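Local coordinates for hypothetical protein, GDSL-like Lipase/Acylhydrolase family protein (Bacteroides uniformis, PDB 4M8K) that is probably a hydrolase of the GDSL-like lipase/acylhydrolase family, inferred to cleave ester bonds in lipid or other acylated substrates that remain unidentified, at residues I106-G119 / S156-I169. Residues are numbered along the deposited sequence; the frame is centred on the assembly and turned at random.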
loop_
_atom_site.group_PDB
_atom_site.type_symbol
_atom_site.label_atom_id
_atom_site.label_comp_id
_atom_site.label_asym_id
_atom_site.label_seq_id
_atom_site.Cartn_x
_atom_site.Cartn_y
_atom_site.Cartn_z
ATOM N N ILE A 106 7.240 8.364 2.599
ATOM C CA ILE A 106 6.443 9.149 1.662
ATOM C C ILE A 106 7.224 10.074 0.715
ATOM O O ILE A 106 6.676 10.444 -0.297
ATOM C CB ILE A 106 5.413 10.030 2.432
ATOM C CG1 ILE A 106 6.090 10.920 3.460
ATOM C CG2 ILE A 106 4.388 9.149 3.136
ATOM C CD1 ILE A 106 5.127 11.957 4.063
ATOM N N HIS A 107 8.479 10.400 1.024
ATOM C CA HIS A 107 9.354 11.162 0.111
ATOM C C HIS A 107 10.075 10.331 -0.937
ATOM O O HIS A 107 10.714 10.910 -1.821
ATOM C CB HIS A 107 10.433 11.958 0.876
ATOM C CG HIS A 107 9.887 12.967 1.840
ATOM N ND1 HIS A 107 9.765 14.302 1.535
ATOM C CD2 HIS A 107 9.423 12.829 3.112
ATOM C CE1 HIS A 107 9.267 14.946 2.569
ATOM N NE2 HIS A 107 9.052 14.075 3.542
ATOM N N ASN A 108 10.027 9.014 -0.855
ATOM C CA ASN A 108 10.818 8.206 -1.763
ATOM C C ASN A 108 9.920 7.348 -2.653
ATOM O O ASN A 108 9.856 6.126 -2.501
ATOM C CB ASN A 108 11.812 7.376 -0.942
ATOM C CG ASN A 108 12.875 6.732 -1.764
ATOM O OD1 ASN A 108 13.203 7.121 -2.887
ATOM N ND2 ASN A 108 13.450 5.684 -1.186
ATOM N N LEU A 109 9.236 8.016 -3.597
ATOM C CA LEU A 109 8.322 7.387 -4.545
ATOM C C LEU A 109 8.557 7.801 -5.999
ATOM O O LEU A 109 7.707 7.545 -6.864
ATOM C CB LEU A 109 6.901 7.763 -4.156
ATOM C CG LEU A 109 6.446 7.270 -2.769
ATOM C CD1 LEU A 109 5.038 7.762 -2.491
ATOM C CD2 LEU A 109 6.472 5.779 -2.713
ATOM N N GLY A 110 9.671 8.497 -6.243
ATOM C CA GLY A 110 9.991 9.043 -7.543
ATOM C C GLY A 110 9.080 10.196 -7.927
ATOM O O GLY A 110 8.670 10.985 -7.068
ATOM N N THR A 111 8.684 10.220 -9.203
ATOM C CA THR A 111 7.775 11.251 -9.735
ATOM C C THR A 111 6.544 10.591 -10.352
ATOM O O THR A 111 6.367 10.581 -11.537
ATOM C CB THR A 111 8.498 12.159 -10.788
ATOM O OG1 THR A 111 9.700 12.661 -10.203
ATOM C CG2 THR A 111 7.688 13.372 -11.140
ATOM N N PRO A 112 5.659 10.058 -9.518
ATOM C CA PRO A 112 4.513 9.354 -10.020
ATOM C C PRO A 112 3.383 10.261 -10.423
ATOM O O PRO A 112 3.253 11.381 -9.919
ATOM C CB PRO A 112 4.053 8.531 -8.830
ATOM C CG PRO A 112 4.446 9.394 -7.643
ATOM C CD PRO A 112 5.683 10.111 -8.046
ATOM N N ASP A 113 2.612 9.771 -11.387
ATOM C CA ASP A 113 1.294 10.347 -11.749
ATOM C C ASP A 113 0.184 9.679 -10.941
ATOM O O ASP A 113 -0.879 10.282 -10.678
ATOM C CB ASP A 113 1.032 10.091 -13.230
ATOM C CG ASP A 113 2.099 10.638 -14.085
ATOM O OD1 ASP A 113 2.210 11.847 -14.058
ATOM O OD2 ASP A 113 2.826 9.900 -14.805
ATOM N N ILE A 114 0.429 8.405 -10.596
ATOM C CA ILE A 114 -0.515 7.588 -9.837
ATOM C C ILE A 114 0.228 7.017 -8.651
ATOM O O ILE A 114 1.320 6.404 -8.796
ATOM C CB ILE A 114 -1.152 6.471 -10.712
ATOM C CG1 ILE A 114 -2.025 7.079 -11.820
ATOM C CG2 ILE A 114 -2.024 5.543 -9.868
ATOM C CD1 ILE A 114 -2.352 6.087 -12.930
ATOM N N ILE A 115 -0.360 7.170 -7.460
ATOM C CA ILE A 115 0.175 6.536 -6.245
ATOM C C ILE A 115 -0.881 5.553 -5.690
ATOM O O ILE A 115 -2.039 5.915 -5.443
ATOM C CB ILE A 115 0.567 7.553 -5.173
ATOM C CG1 ILE A 115 1.660 8.475 -5.719
ATOM C CG2 ILE A 115 1.040 6.842 -3.911
ATOM C CD1 ILE A 115 2.004 9.624 -4.836
ATOM N N LEU A 116 -0.458 4.309 -5.521
ATOM C CA LEU A 116 -1.267 3.278 -4.928
ATOM C C LEU A 116 -0.738 2.936 -3.516
ATOM O O LEU A 116 0.347 2.386 -3.359
ATOM C CB LEU A 116 -1.303 2.054 -5.840
ATOM C CG LEU A 116 -1.636 2.340 -7.308
ATOM C CD1 LEU A 116 -1.488 1.048 -8.090
ATOM C CD2 LEU A 116 -3.020 2.933 -7.524
ATOM N N VAL A 117 -1.549 3.278 -2.517
ATOM C CA VAL A 117 -1.251 3.049 -1.101
ATOM C C VAL A 117 -1.959 1.773 -0.705
ATOM O O VAL A 117 -3.183 1.672 -0.870
ATOM C CB VAL A 117 -1.739 4.217 -0.201
ATOM C CG1 VAL A 117 -1.297 3.993 1.234
ATOM C CG2 VAL A 117 -1.198 5.536 -0.701
ATOM N N PHE A 118 -1.186 0.784 -0.222
ATOM C CA PHE A 118 -1.714 -0.548 0.114
ATOM C C PHE A 118 -1.141 -0.987 1.463
ATOM O O PHE A 118 -0.219 -1.799 1.572
ATOM C CB PHE A 118 -1.365 -1.515 -1.012
ATOM C CG PHE A 118 -2.063 -2.828 -0.984
ATOM C CD1 PHE A 118 -2.857 -3.243 0.100
ATOM C CD2 PHE A 118 -1.949 -3.656 -2.070
ATOM C CE1 PHE A 118 -3.498 -4.418 0.053
ATOM C CE2 PHE A 118 -2.610 -4.856 -2.133
ATOM C CZ PHE A 118 -3.375 -5.259 -1.062
ATOM N N GLY A 119 -1.726 -0.440 2.514
ATOM C CA GLY A 119 -1.282 -0.673 3.893
ATOM C C GLY A 119 -2.433 -0.819 4.892
ATOM O O GLY A 119 -3.668 -0.716 4.554
ATOM N N SER A 156 -0.236 14.305 3.996
ATOM C CA SER A 156 1.137 14.534 3.505
ATOM C C SER A 156 1.359 14.116 2.063
ATOM O O SER A 156 2.028 14.861 1.339
ATOM C CB SER A 156 2.180 13.803 4.368
ATOM O OG SER A 156 2.080 14.230 5.707
ATOM N N LEU A 157 0.812 12.951 1.643
ATOM C CA LEU A 157 0.879 12.582 0.236
ATOM C C LEU A 157 0.226 13.630 -0.671
ATOM O O LEU A 157 0.767 13.968 -1.742
ATOM C CB LEU A 157 0.226 11.250 -0.010
ATOM C CG LEU A 157 1.066 10.088 0.485
ATOM C CD1 LEU A 157 0.247 8.801 0.345
ATOM C CD2 LEU A 157 2.392 10.037 -0.249
ATOM N N LYS A 158 -0.928 14.149 -0.264
ATOM C CA LYS A 158 -1.620 15.174 -1.051
ATOM C C LYS A 158 -0.790 16.470 -1.168
ATOM O O LYS A 158 -0.798 17.094 -2.209
ATOM C CB LYS A 158 -3.012 15.478 -0.492
ATOM C CG LYS A 158 -4.036 14.417 -0.857
ATOM C CD LYS A 158 -5.340 14.540 -0.090
ATOM C CE LYS A 158 -6.106 15.801 -0.402
ATOM N NZ LYS A 158 -6.421 15.857 -1.827
ATOM N N GLN A 159 -0.053 16.842 -0.132
ATOM C CA GLN A 159 0.801 18.031 -0.189
ATOM C C GLN A 159 2.065 17.789 -1.025
ATOM O O GLN A 159 2.437 18.631 -1.864
ATOM C CB GLN A 159 1.133 18.505 1.230
ATOM C CG GLN A 159 2.077 19.678 1.232
ATOM C CD GLN A 159 2.127 20.388 2.570
ATOM O OE1 GLN A 159 3.108 20.272 3.311
ATOM N NE2 GLN A 159 1.051 21.084 2.901
ATOM N N LEU A 160 2.739 16.647 -0.812
ATOM C CA LEU A 160 3.947 16.326 -1.578
ATOM C C LEU A 160 3.679 16.084 -3.082
ATOM O O LEU A 160 4.547 16.407 -3.922
ATOM C CB LEU A 160 4.669 15.118 -0.987
ATOM C CG LEU A 160 5.232 15.364 0.425
ATOM C CD1 LEU A 160 5.770 14.082 0.977
ATOM C CD2 LEU A 160 6.321 16.411 0.399
ATOM N N TYR A 161 2.549 15.453 -3.417
ATOM C CA TYR A 161 2.242 15.079 -4.824
ATOM C C TYR A 161 0.904 15.660 -5.283
ATOM O O TYR A 161 -0.076 14.920 -5.473
ATOM C CB TYR A 161 2.262 13.549 -4.944
ATOM C CG TYR A 161 3.522 12.952 -4.356
ATOM C CD1 TYR A 161 4.714 13.062 -5.020
ATOM C CD2 TYR A 161 3.523 12.355 -3.108
ATOM C CE1 TYR A 161 5.867 12.552 -4.488
ATOM C CE2 TYR A 161 4.682 11.845 -2.533
ATOM C CZ TYR A 161 5.854 11.941 -3.228
ATOM O OH TYR A 161 7.028 11.474 -2.697
ATOM N N PRO A 162 0.827 17.014 -5.401
ATOM C CA PRO A 162 -0.474 17.644 -5.618
ATOM C C PRO A 162 -1.071 17.400 -6.991
ATOM O O PRO A 162 -2.271 17.657 -7.185
ATOM C CB PRO A 162 -0.190 19.163 -5.423
ATOM C CG PRO A 162 1.260 19.307 -5.699
ATOM C CD PRO A 162 1.893 18.012 -5.223
ATOM N N ALA A 163 -0.233 16.967 -7.931
ATOM C CA ALA A 163 -0.687 16.618 -9.241
ATOM C C ALA A 163 -0.942 15.131 -9.404
ATOM O O ALA A 163 -1.422 14.761 -10.438
ATOM C CB ALA A 163 0.334 17.082 -10.288
ATOM N N ALA A 164 -0.667 14.278 -8.407
ATOM C CA ALA A 164 -0.817 12.839 -8.598
ATOM C C ALA A 164 -2.234 12.415 -8.268
ATOM O O ALA A 164 -2.908 13.082 -7.518
ATOM C CB ALA A 164 0.166 12.074 -7.731
ATOM N N ARG A 165 -2.677 11.304 -8.835
ATOM C CA ARG A 165 -3.891 10.636 -8.380
ATOM C C ARG A 165 -3.506 9.560 -7.382
ATOM O O ARG A 165 -2.648 8.738 -7.632
ATOM C CB ARG A 165 -4.700 10.037 -9.566
ATOM C CG ARG A 165 -5.436 11.053 -10.427
ATOM C CD ARG A 165 -6.526 11.852 -9.663
ATOM N NE ARG A 165 -7.383 11.038 -8.773
ATOM C CZ ARG A 165 -8.430 10.298 -9.159
ATOM N NH1 ARG A 165 -8.784 10.237 -10.436
ATOM N NH2 ARG A 165 -9.133 9.593 -8.261
ATOM N N ILE A 166 -4.118 9.603 -6.213
ATOM C CA ILE A 166 -3.791 8.727 -5.113
ATOM C C ILE A 166 -4.998 7.858 -4.828
ATOM O O ILE A 166 -6.124 8.369 -4.742
ATOM C CB ILE A 166 -3.458 9.523 -3.854
ATOM C CG1 ILE A 166 -2.334 10.526 -4.138
ATOM C CG2 ILE A 166 -3.143 8.583 -2.696
ATOM C CD1 ILE A 166 -2.148 11.565 -3.047
ATOM N N TYR A 167 -4.755 6.557 -4.793
ATOM C CA TYR A 167 -5.738 5.532 -4.492
ATOM C C TYR A 167 -5.302 4.719 -3.302
ATOM O O TYR A 167 -4.108 4.325 -3.198
ATOM C CB TYR A 167 -5.896 4.591 -5.691
ATOM C CG TYR A 167 -6.447 5.253 -6.924
ATOM C CD1 TYR A 167 -5.615 5.874 -7.820
ATOM C CD2 TYR A 167 -7.805 5.224 -7.205
ATOM C CE1 TYR A 167 -6.112 6.477 -8.966
ATOM C CE2 TYR A 167 -8.323 5.857 -8.328
ATOM C CZ TYR A 167 -7.478 6.491 -9.201
ATOM O OH TYR A 167 -7.978 7.087 -10.334
ATOM N N ASN A 168 -6.211 4.527 -2.358
ATOM C CA ASN A 168 -5.982 3.657 -1.245
ATOM C C ASN A 168 -6.554 2.257 -1.542
ATOM O O ASN A 168 -7.621 2.121 -2.165
ATOM C CB ASN A 168 -6.636 4.163 0.015
ATOM C CG ASN A 168 -6.135 3.423 1.260
ATOM O OD1 ASN A 168 -4.933 3.505 1.616
ATOM N ND2 ASN A 168 -7.021 2.738 1.940
ATOM N N ILE A 169 -5.853 1.247 -1.070
ATOM C CA ILE A 169 -6.288 -0.128 -1.279
ATOM C C ILE A 169 -6.433 -0.787 0.096
ATOM O O ILE A 169 -5.425 -0.920 0.825
ATOM C CB ILE A 169 -5.296 -0.902 -2.114
ATOM C CG1 ILE A 169 -5.156 -0.333 -3.526
ATOM C CG2 ILE A 169 -5.716 -2.373 -2.250
ATOM C CD1 ILE A 169 -3.963 -0.958 -4.299
HETATM O O HOH W 1 8.985 10.810 -4.348
HETATM O O HOH W 2 -2.122 12.108 -12.360
HETATM O O HOH W 3 -4.703 -2.531 2.986
HETATM O O HOH W 4 -3.579 1.557 2.659
#
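The F118 ring carries I169 on one face: I169 CG2 sits over the ring centre, 3.6 Å from the centroid, in a CH-pi contact, and a water bridging G119 O and I169 O lies at the ring edge. At the other end of the contact, L160 CD1 rests over one face of the H107 imidazole, offset toward its rim. Near it, the Y161 ring has CB of the preceding residue, L160, on one face and I106 O at its edge.

The framework is the parallel sheet of the alpha/beta fold of GDSL hydrolases, in which helix 146-160 and the turn after it lead into strand 165-170 beside strand 114-118. Five backbone hydrogen bonds join the strands, the first R165 N to D113 O and the last I169 N to V117 O; the axes of 114-118 and 165-169 are 16° apart. I115 uses both its N and its O, to R165 O and Y167 N.

On the face toward helix 146-160, V117 CG2 meets L157 CD1 at 3.7 Å, and I115 CD1 reaches Y161 CD2 at 3.6 Å, crossing the tyrosine at about a right angle. With CG1 between N and the carbonyl carbon (chi1 56°) and the chain extended beyond, I106 CD1 reaches S156 CB, at a tight 3.5 Å. On the other face, L116 and Y167 lie side by side.

Y161 OH ties 106-112 to the end of helix 146-160, donating to I106 O at 2.6 Å, in the carbonyl plane. A water lies within hydrogen-bonding distance of Y161 OH, H107 O and G110 O, its two hydrogens serving at most two of them at a time, and its oxygen accepts from L109 N at 2.9 Å.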